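Long-range contacts in NADH-rubredoxin oxidoreductase (Clostridium acetobutylicum, PDB 3KLJ), which uses FAD to pass electrons from NADH to rubredoxin, an intermediate step in electron-transfer chains that scavenge dioxygen in this anaerobic bacterium: residues Leu15-Ala20 with Tyr43-Arg48; Ile277-Lys282 with Ala296-Ile301. One frame throughout, in Å; residues are numbered along the deposited sequence. Where two conformers were deposited one is given.

Contact 1. Residues Leu15-Ala20 with Tyr43-Arg48. With FAD (flavin-adenine dinucleotide), chain B.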
loop_
_atom_site.group_PDB
_atom_site.type_symbol
_atom_site.label_atom_id
_atom_site.label_comp_id
_atom_site.label_asym_id
_atom_site.label_seq_id
_atom_site.Cartn_x
_atom_site.Cartn_y
_atom_site.Cartn_z
ATOM N N LEU A 15 1.486 -7.386 17.367
ATOM C CA LEU A 15 0.575 -8.199 16.580
ATOM C C LEU A 15 0.756 -7.908 15.088
ATOM O O LEU A 15 0.235 -6.911 14.562
ATOM C CB LEU A 15 -0.864 -7.934 17.042
ATOM C CG LEU A 15 -1.938 -8.998 16.831
ATOM C CD1 LEU A 15 -3.204 -8.692 17.681
ATOM C CD2 LEU A 15 -2.292 -9.141 15.345
ATOM N N GLY A 16 1.505 -8.786 14.422
ATOM C CA GLY A 16 1.862 -8.651 13.019
ATOM C C GLY A 16 3.333 -8.300 12.858
ATOM O O GLY A 16 3.827 -7.371 13.503
ATOM N N ALA A 17 4.037 -9.033 11.997
ATOM C CA ALA A 17 5.457 -8.792 11.776
ATOM C C ALA A 17 5.762 -8.411 10.317
ATOM O O ALA A 17 6.448 -9.127 9.590
ATOM C CB ALA A 17 6.284 -9.988 12.239
ATOM N N GLY A 18 5.213 -7.281 9.898
ATOM C CA GLY A 18 5.583 -6.665 8.642
ATOM C C GLY A 18 6.455 -5.468 8.969
ATOM O O GLY A 18 6.976 -5.366 10.090
ATOM N N PRO A 19 6.615 -4.546 8.007
ATOM C CA PRO A 19 7.435 -3.340 8.215
ATOM C C PRO A 19 7.000 -2.496 9.423
ATOM O O PRO A 19 7.861 -1.977 10.149
ATOM C CB PRO A 19 7.263 -2.574 6.897
ATOM C CG PRO A 19 7.025 -3.678 5.880
ATOM C CD PRO A 19 6.163 -4.672 6.603
ATOM N N ALA A 20 5.697 -2.384 9.665
ATOM C CA ALA A 20 5.222 -1.586 10.805
ATOM C C ALA A 20 5.592 -2.232 12.126
ATOM O O ALA A 20 6.197 -1.578 12.984
ATOM C CB ALA A 20 3.718 -1.318 10.732
ATOM N N TYR A 43 7.693 -16.249 7.515
ATOM C CA TYR A 43 8.889 -15.454 7.233
ATOM C C TYR A 43 8.999 -14.267 8.179
ATOM O O TYR A 43 7.987 -13.725 8.638
ATOM C CB TYR A 43 8.889 -14.964 5.764
ATOM C CG TYR A 43 8.509 -16.054 4.778
ATOM C CD1 TYR A 43 9.382 -17.113 4.508
ATOM C CD2 TYR A 43 7.262 -16.051 4.147
ATOM C CE1 TYR A 43 9.031 -18.128 3.622
ATOM C CE2 TYR A 43 6.904 -17.061 3.253
ATOM C CZ TYR A 43 7.794 -18.097 2.999
ATOM O OH TYR A 43 7.459 -19.101 2.120
ATOM N N LEU A 44 10.234 -13.880 8.479
ATOM C CA LEU A 44 10.519 -12.636 9.201
ATOM C C LEU A 44 10.036 -11.413 8.400
ATOM O O LEU A 44 9.732 -11.542 7.210
ATOM C CB LEU A 44 12.023 -12.543 9.473
ATOM C CG LEU A 44 12.607 -13.106 10.787
ATOM C CD1 LEU A 44 11.610 -13.814 11.713
ATOM C CD2 LEU A 44 13.847 -13.952 10.549
ATOM N N PRO A 45 9.935 -10.235 9.054
ATOM C CA PRO A 45 9.569 -9.019 8.340
ATOM C C PRO A 45 10.376 -8.798 7.064
ATOM O O PRO A 45 11.606 -8.855 7.082
ATOM C CB PRO A 45 9.873 -7.923 9.357
ATOM C CG PRO A 45 9.513 -8.558 10.658
ATOM C CD PRO A 45 9.862 -10.036 10.516
ATOM N N TYR A 46 9.670 -8.532 5.972
ATOM C CA TYR A 46 10.326 -8.278 4.696
ATOM C C TYR A 46 9.788 -7.032 4.009
ATOM O O TYR A 46 8.675 -6.571 4.313
ATOM C CB TYR A 46 10.235 -9.502 3.788
ATOM C CG TYR A 46 8.839 -10.038 3.527
ATOM C CD1 TYR A 46 8.297 -11.059 4.322
ATOM C CD2 TYR A 46 8.072 -9.555 2.463
ATOM C CE1 TYR A 46 7.023 -11.581 4.064
ATOM C CE2 TYR A 46 6.803 -10.061 2.199
ATOM C CZ TYR A 46 6.284 -11.079 3.001
ATOM O OH TYR A 46 5.027 -11.578 2.726
ATOM N N TYR A 47 10.596 -6.483 3.104
ATOM C CA TYR A 47 10.253 -5.258 2.386
ATOM C C TYR A 47 9.231 -5.600 1.306
ATOM O O TYR A 47 9.578 -5.805 0.128
ATOM C CB TYR A 47 11.502 -4.614 1.772
ATOM C CG TYR A 47 11.336 -3.132 1.513
ATOM C CD1 TYR A 47 10.852 -2.670 0.292
ATOM C CD2 TYR A 47 11.651 -2.194 2.498
ATOM C CE1 TYR A 47 10.684 -1.303 0.051
ATOM C CE2 TYR A 47 11.496 -0.830 2.267
ATOM C CZ TYR A 47 11.016 -0.395 1.037
ATOM O OH TYR A 47 10.843 0.940 0.803
ATOM N N ARG A 48 7.975 -5.672 1.737
ATOM C CA ARG A 48 6.856 -6.105 0.894
ATOM C C ARG A 48 6.775 -5.459 -0.518
ATOM O O ARG A 48 6.457 -6.168 -1.473
ATOM C CB ARG A 48 5.524 -5.947 1.654
ATOM C CG ARG A 48 4.312 -6.682 1.035
ATOM C CD ARG A 48 3.041 -6.535 1.926
ATOM N NE ARG A 48 3.277 -7.047 3.282
ATOM C CZ ARG A 48 3.398 -8.339 3.597
ATOM N NH1 ARG A 48 3.632 -8.697 4.852
ATOM N NH2 ARG A 48 3.281 -9.278 2.666
HETATM P PA FAD B . 2.028 -5.636 6.359
HETATM O O1A FAD B . 0.807 -6.181 5.666
HETATM O O2A FAD B . 3.198 -5.451 5.423
HETATM O O5B FAD B . 2.436 -6.603 7.562
HETATM C C5B FAD B . 1.468 -7.054 8.492
HETATM C C4B FAD B . 1.810 -8.479 8.926
HETATM O O4B FAD B . 0.913 -8.895 9.954
HETATM C C3B FAD B . 1.641 -9.464 7.773
HETATM O O3B FAD B . 2.817 -10.249 7.655
HETATM C C2B FAD B . 0.445 -10.317 8.151
HETATM O O2B FAD B . 0.593 -11.663 7.758
HETATM C C1B FAD B . 0.428 -10.196 9.668
HETATM N N9A FAD B . -0.903 -10.411 10.265
HETATM C C8A FAD B . -2.120 -10.063 9.744
HETATM N N7A FAD B . -3.086 -10.439 10.615
HETATM C C5A FAD B . -2.507 -11.015 11.688
HETATM C C6A FAD B . -3.032 -11.576 12.852
HETATM N N6A FAD B . -4.335 -11.851 12.934
HETATM N N1A FAD B . -2.162 -12.110 13.787
HETATM C C2A FAD B . -0.796 -12.090 13.575
HETATM N N3A FAD B . -0.286 -11.543 12.413
HETATM C C4A FAD B . -1.131 -11.007 11.482
HETATM N N1 FAD B . 3.904 0.885 -0.505
HETATM C C2 FAD B . 4.560 2.019 -0.935
HETATM O O2 FAD B . 4.634 2.986 -0.197
HETATM N N3 FAD B . 5.158 2.064 -2.178
HETATM C C4 FAD B . 5.090 0.972 -3.010
HETATM O O4 FAD B . 5.622 1.051 -4.121
HETATM C C4X FAD B . 4.414 -0.184 -2.595
HETATM N N5 FAD B . 4.338 -1.302 -3.412
HETATM C C5X FAD B . 3.675 -2.439 -2.991
HETATM C C6 FAD B . 3.597 -3.562 -3.825
HETATM C C7 FAD B . 2.930 -4.714 -3.378
HETATM C C7M FAD B . 2.843 -5.920 -4.267
HETATM C C8 FAD B . 2.337 -4.736 -2.116
HETATM C C8M FAD B . 1.607 -5.956 -1.613
HETATM C C9 FAD B . 2.413 -3.615 -1.297
HETATM C C9A FAD B . 3.084 -2.467 -1.727
HETATM N N10 FAD B . 3.164 -1.350 -0.898
HETATM C C10 FAD B . 3.826 -0.216 -1.329
HETATM C "C1'" FAD B . 2.513 -1.365 0.446
HETATM C "C2'" FAD B . 3.486 -1.664 1.566
HETATM O "O2'" FAD B . 3.968 -2.981 1.397
HETATM C "C3'" FAD B . 2.721 -1.538 2.868
HETATM O "O3'" FAD B . 2.343 -0.188 3.066
HETATM C "C4'" FAD B . 3.519 -1.993 4.078
HETATM O "O4'" FAD B . 3.957 -3.336 3.910
HETATM C "C5'" FAD B . 2.612 -1.932 5.301
HETATM O "O5'" FAD B . 3.303 -2.537 6.364
HETATM P P FAD B . 2.494 -3.085 7.617
HETATM O O1P FAD B . 3.484 -3.629 8.634
HETATM O O2P FAD B . 1.555 -2.038 8.164
HETATM O O3P FAD B . 1.548 -4.259 7.038
HETATM O O HOH W 1 6.814 -8.741 6.244
HETATM O O HOH W 2 6.291 -11.026 7.516
#
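The glycine-rich turn of a Rossmann-type FAD-binding motif, G16 to P19 between strand 12-15 and helix 19-28, meets the loop 43-48 where P45 lies against A17. CG of the P45 ring does the touching, 3.3 Å from A17 O and 3.9 Å from A17 CB, and P45 CA makes a bent C-H...O contact with the same oxygen. Water 2 donates to A17 O over 2.8 Å, while water 1, which accepts from Y46 N, reaches that oxygen only weakly. P19 CG rests 3.7 Å from Y46 O.

Both segments close on the FAD pyrophosphate. A20 N, in the first turn of the helix, donates to FAD O1P (2.7 Å), and the helix N-terminus would favour that negative charge. R48, an FAD-binding residue, takes the other phosphate: its chain leaves anti to the backbone N (chi1 -165°) and bends at chi3, which brings NE in the guanidinium plane to FAD O2A at 2.7 Å and a nearly straight 167°. NH2 donates to Y46 OH, tilted 34° out of that plane, and also to Y131 O. The E41 carboxylate holds both the Y46 phenol and, by a salt bridge, NH1, which fixes the rotation of the guanidinium. With G16 CA 3.2 Å from FAD O4B and G18 CA 3.3 Å from FAD O5B, the turn runs close along the cofactor.

P19 and A20 pack on helix 277-291; L44 and P45 reach helix 69-74, and the backbone of L15 pairs with strand 107-110 in the parallel sheet.

Contact 2. Residues Ile277-Lys282 with Ala296-Ile301. With FAD (flavin-adenine dinucleotide), chain B.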
loop_
_atom_site.group_PDB
_atom_site.type_symbol
_atom_site.label_atom_id
_atom_site.label_comp_id
_atom_site.label_asym_id
_atom_site.label_seq_id
_atom_site.Cartn_x
_atom_site.Cartn_y
_atom_site.Cartn_z
ATOM N N ILE A 277 4.534 2.394 2.631
ATOM C CA ILE A 277 5.577 1.844 3.504
ATOM C C ILE A 277 6.285 2.876 4.392
ATOM O O ILE A 277 6.592 2.565 5.545
ATOM C CB ILE A 277 6.575 0.882 2.767
ATOM C CG1 ILE A 277 7.350 0.043 3.799
ATOM C CG2 ILE A 277 7.495 1.642 1.825
ATOM C CD1 ILE A 277 7.802 -1.292 3.327
ATOM N N ASN A 278 6.519 4.098 3.905
ATOM C CA ASN A 278 7.150 5.098 4.765
ATOM C C ASN A 278 6.270 5.436 5.982
ATOM O O ASN A 278 6.786 5.703 7.066
ATOM C CB ASN A 278 7.609 6.346 3.990
ATOM C CG ASN A 278 6.472 7.071 3.294
ATOM O OD1 ASN A 278 5.339 6.591 3.249
ATOM N ND2 ASN A 278 6.777 8.240 2.737
ATOM N N ILE A 279 4.952 5.384 5.802
ATOM C CA ILE A 279 3.985 5.557 6.898
ATOM C C ILE A 279 4.060 4.394 7.896
ATOM O O ILE A 279 4.004 4.608 9.102
ATOM C CB ILE A 279 2.541 5.728 6.352
ATOM C CG1 ILE A 279 2.472 7.016 5.525
ATOM C CG2 ILE A 279 1.503 5.740 7.486
ATOM C CD1 ILE A 279 1.155 7.266 4.815
ATOM N N ALA A 280 4.179 3.172 7.378
ATOM C CA ALA A 280 4.326 1.977 8.209
ATOM C C ALA A 280 5.558 2.077 9.103
ATOM O O ALA A 280 5.485 1.842 10.312
ATOM C CB ALA A 280 4.391 0.723 7.338
ATOM N N ASN A 281 6.686 2.405 8.490
ATOM C CA ASN A 281 7.941 2.575 9.213
ATOM C C ASN A 281 7.826 3.635 10.307
ATOM O O ASN A 281 8.213 3.399 11.455
ATOM C CB ASN A 281 9.063 2.950 8.242
ATOM C CG ASN A 281 9.404 1.829 7.283
ATOM O OD1 ASN A 281 9.760 2.071 6.126
ATOM N ND2 ASN A 281 9.288 0.591 7.758
ATOM N N LYS A 282 7.282 4.801 9.954
ATOM C CA LYS A 282 7.250 5.930 10.877
ATOM C C LYS A 282 6.175 5.773 11.957
ATOM O O LYS A 282 6.405 6.113 13.123
ATOM C CB LYS A 282 7.057 7.233 10.101
ATOM C CG LYS A 282 8.135 8.287 10.347
ATOM C CD LYS A 282 7.678 9.331 11.388
ATOM C CE LYS A 282 8.523 9.315 12.662
ATOM N NZ LYS A 282 8.468 8.005 13.375
ATOM N N ALA A 296 6.333 10.433 21.909
ATOM C CA ALA A 296 6.563 10.917 20.549
ATOM C C ALA A 296 5.256 11.073 19.782
ATOM O O ALA A 296 4.304 10.319 19.990
ATOM C CB ALA A 296 7.496 9.965 19.797
ATOM N N SER A 297 5.220 12.062 18.898
ATOM C CA SER A 297 4.068 12.303 18.042
ATOM C C SER A 297 4.389 12.090 16.568
ATOM O O SER A 297 5.356 12.642 16.040
ATOM C CB SER A 297 3.554 13.724 18.221
ATOM O OG SER A 297 2.750 13.820 19.370
ATOM N N TYR A 298 3.539 11.312 15.914
ATOM C CA TYR A 298 3.562 11.169 14.476
ATOM C C TYR A 298 2.910 12.385 13.843
ATOM O O TYR A 298 1.830 12.813 14.263
ATOM C CB TYR A 298 2.801 9.906 14.067
ATOM C CG TYR A 298 2.640 9.742 12.569
ATOM C CD1 TYR A 298 1.411 9.983 11.951
ATOM C CD2 TYR A 298 3.716 9.364 11.774
ATOM C CE1 TYR A 298 1.259 9.838 10.578
ATOM C CE2 TYR A 298 3.576 9.222 10.397
ATOM C CZ TYR A 298 2.343 9.455 9.814
ATOM O OH TYR A 298 2.197 9.314 8.461
ATOM N N SER A 299 3.555 12.944 12.826
ATOM C CA SER A 299 2.869 13.925 11.993
ATOM C C SER A 299 2.788 13.407 10.565
ATOM O O SER A 299 3.698 12.732 10.091
ATOM C CB SER A 299 3.521 15.307 12.065
ATOM O OG SER A 299 4.762 15.309 11.388
ATOM N N GLU A 300 1.680 13.715 9.900
ATOM C CA GLU A 300 1.436 13.285 8.533
ATOM C C GLU A 300 2.595 13.708 7.631
ATOM O O GLU A 300 2.965 14.874 7.602
ATOM C CB GLU A 300 0.125 13.888 8.041
ATOM C CG GLU A 300 -0.367 13.312 6.733
ATOM C CD GLU A 300 -1.590 14.033 6.205
ATOM O OE1 GLU A 300 -2.200 14.828 6.955
ATOM O OE2 GLU A 300 -1.938 13.799 5.029
ATOM N N ILE A 301 3.164 12.751 6.906
ATOM C CA ILE A 301 4.374 12.997 6.127
ATOM C C ILE A 301 4.073 13.303 4.661
ATOM O O ILE A 301 4.770 14.096 4.018
ATOM C CB ILE A 301 5.300 11.731 6.106
ATOM C CG1 ILE A 301 5.432 11.082 7.489
ATOM C CG2 ILE A 301 6.680 12.054 5.479
ATOM C CD1 ILE A 301 5.835 9.605 7.426
HETATM P PA FAD B . 2.028 -5.636 6.359
HETATM O O1A FAD B . 0.807 -6.181 5.666
HETATM O O2A FAD B . 3.198 -5.451 5.423
HETATM O O5B FAD B . 2.436 -6.603 7.562
HETATM C C5B FAD B . 1.468 -7.054 8.492
HETATM C C4B FAD B . 1.810 -8.479 8.926
HETATM O O4B FAD B . 0.913 -8.895 9.954
HETATM C C3B FAD B . 1.641 -9.464 7.773
HETATM O O3B FAD B . 2.817 -10.249 7.655
HETATM C C2B FAD B . 0.445 -10.317 8.151
HETATM O O2B FAD B . 0.593 -11.663 7.758
HETATM C C1B FAD B . 0.428 -10.196 9.668
HETATM N N9A FAD B . -0.903 -10.411 10.265
HETATM C C8A FAD B . -2.120 -10.063 9.744
HETATM N N7A FAD B . -3.086 -10.439 10.615
HETATM C C5A FAD B . -2.507 -11.015 11.688
HETATM C C6A FAD B . -3.032 -11.576 12.852
HETATM N N6A FAD B . -4.335 -11.851 12.934
HETATM N N1A FAD B . -2.162 -12.110 13.787
HETATM C C2A FAD B . -0.796 -12.090 13.575
HETATM N N3A FAD B . -0.286 -11.543 12.413
HETATM C C4A FAD B . -1.131 -11.007 11.482
HETATM N N1 FAD B . 3.904 0.885 -0.505
HETATM C C2 FAD B . 4.560 2.019 -0.935
HETATM O O2 FAD B . 4.634 2.986 -0.197
HETATM N N3 FAD B . 5.158 2.064 -2.178
HETATM C C4 FAD B . 5.090 0.972 -3.010
HETATM O O4 FAD B . 5.622 1.051 -4.121
HETATM C C4X FAD B . 4.414 -0.184 -2.595
HETATM N N5 FAD B . 4.338 -1.302 -3.412
HETATM C C5X FAD B . 3.675 -2.439 -2.991
HETATM C C6 FAD B . 3.597 -3.562 -3.825
HETATM C C7 FAD B . 2.930 -4.714 -3.378
HETATM C C7M FAD B . 2.843 -5.920 -4.267
HETATM C C8 FAD B . 2.337 -4.736 -2.116
HETATM C C8M FAD B . 1.607 -5.956 -1.613
HETATM C C9 FAD B . 2.413 -3.615 -1.297
HETATM C C9A FAD B . 3.084 -2.467 -1.727
HETATM N N10 FAD B . 3.164 -1.350 -0.898
HETATM C C10 FAD B . 3.826 -0.216 -1.329
HETATM C "C1'" FAD B . 2.513 -1.365 0.446
HETATM C "C2'" FAD B . 3.486 -1.664 1.566
HETATM O "O2'" FAD B . 3.968 -2.981 1.397
HETATM C "C3'" FAD B . 2.721 -1.538 2.868
HETATM O "O3'" FAD B . 2.343 -0.188 3.066
HETATM C "C4'" FAD B . 3.519 -1.993 4.078
HETATM O "O4'" FAD B . 3.957 -3.336 3.910
HETATM C "C5'" FAD B . 2.612 -1.932 5.301
HETATM O "O5'" FAD B . 3.303 -2.537 6.364
HETATM P P FAD B . 2.494 -3.085 7.617
HETATM O O1P FAD B . 3.484 -3.629 8.634
HETATM O O2P FAD B . 1.555 -2.038 8.164
HETATM O O3P FAD B . 1.548 -4.259 7.038
#
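A chi1 of 174°, which sets CG of Y298 opposite its own amide nitrogen, carries the ring to helix 277-291, where I279 and K282 receive it; I301, whose CG1 is anti to its carbonyl carbon, extends CD1 to the same helical face. The phenol end meets I279: Y298 OH lies 3.7 Å from I279 CG1 and 3.8 Å from I279 CG2, so the oxygen rests against both branches of the isoleucine. Farther back along the ring, K282 meets the rim. Its CD sits at the edge, near the ring plane, 4.0 Å from Y298 CD2, and its CB is equally far from CE2. Bends along the lysine chain lay its methylenes beside the tyrosine while NZ turns to a salt bridge with E285.

I301 CD1 completes the cluster, 3.8 Å from K282 CB and 4.0 Å from N278 O. Across the two segments the contact is thus essentially van der Waals packing, with the methyl end of I301 and the tyrosine ring both applied to K282. F269 meets the Y298 ring edge-to-face, and Q283 and V286 also touch it, giving the tyrosine a seat along the helix; S297 and Y298 are tied to D251.

At the other end of the segment, I277 N donates to FAD O2 (2.9 Å, 162°), so the N-terminus of the helix faces the flavin pyrimidine, and A280 CB touches the ribityl side at O5'. A helix pointing its N-terminus at the flavin O2 is a recurrent feature of glutathione-reductase-type FAD domains, and here the chain leading to the C-terminal domain packs along its outer side.

In the fold
From the N terminus, strand 12-15 runs into the turn of contact 1, helix 19-28 and strand 35-38 follow, and the loop 43-48 returns to the turn, closing the first loop. The chain completes the first part of the FAD-binding domain, forms the NADH-binding domain and returns to the FAD-binding domain, where helix 277-291 opens contact 2; loop 296-301 closes it on the way to the C-terminal domain. The two loops are in series, neither enclosing nor crossing the other. They meet at the start of helix 277-291, where P19 of helix 19-28 and Y47 of the loop both touch I277. Contact 1 holds the pyrophosphate, and the helix start in contact 2 reaches the flavin O2.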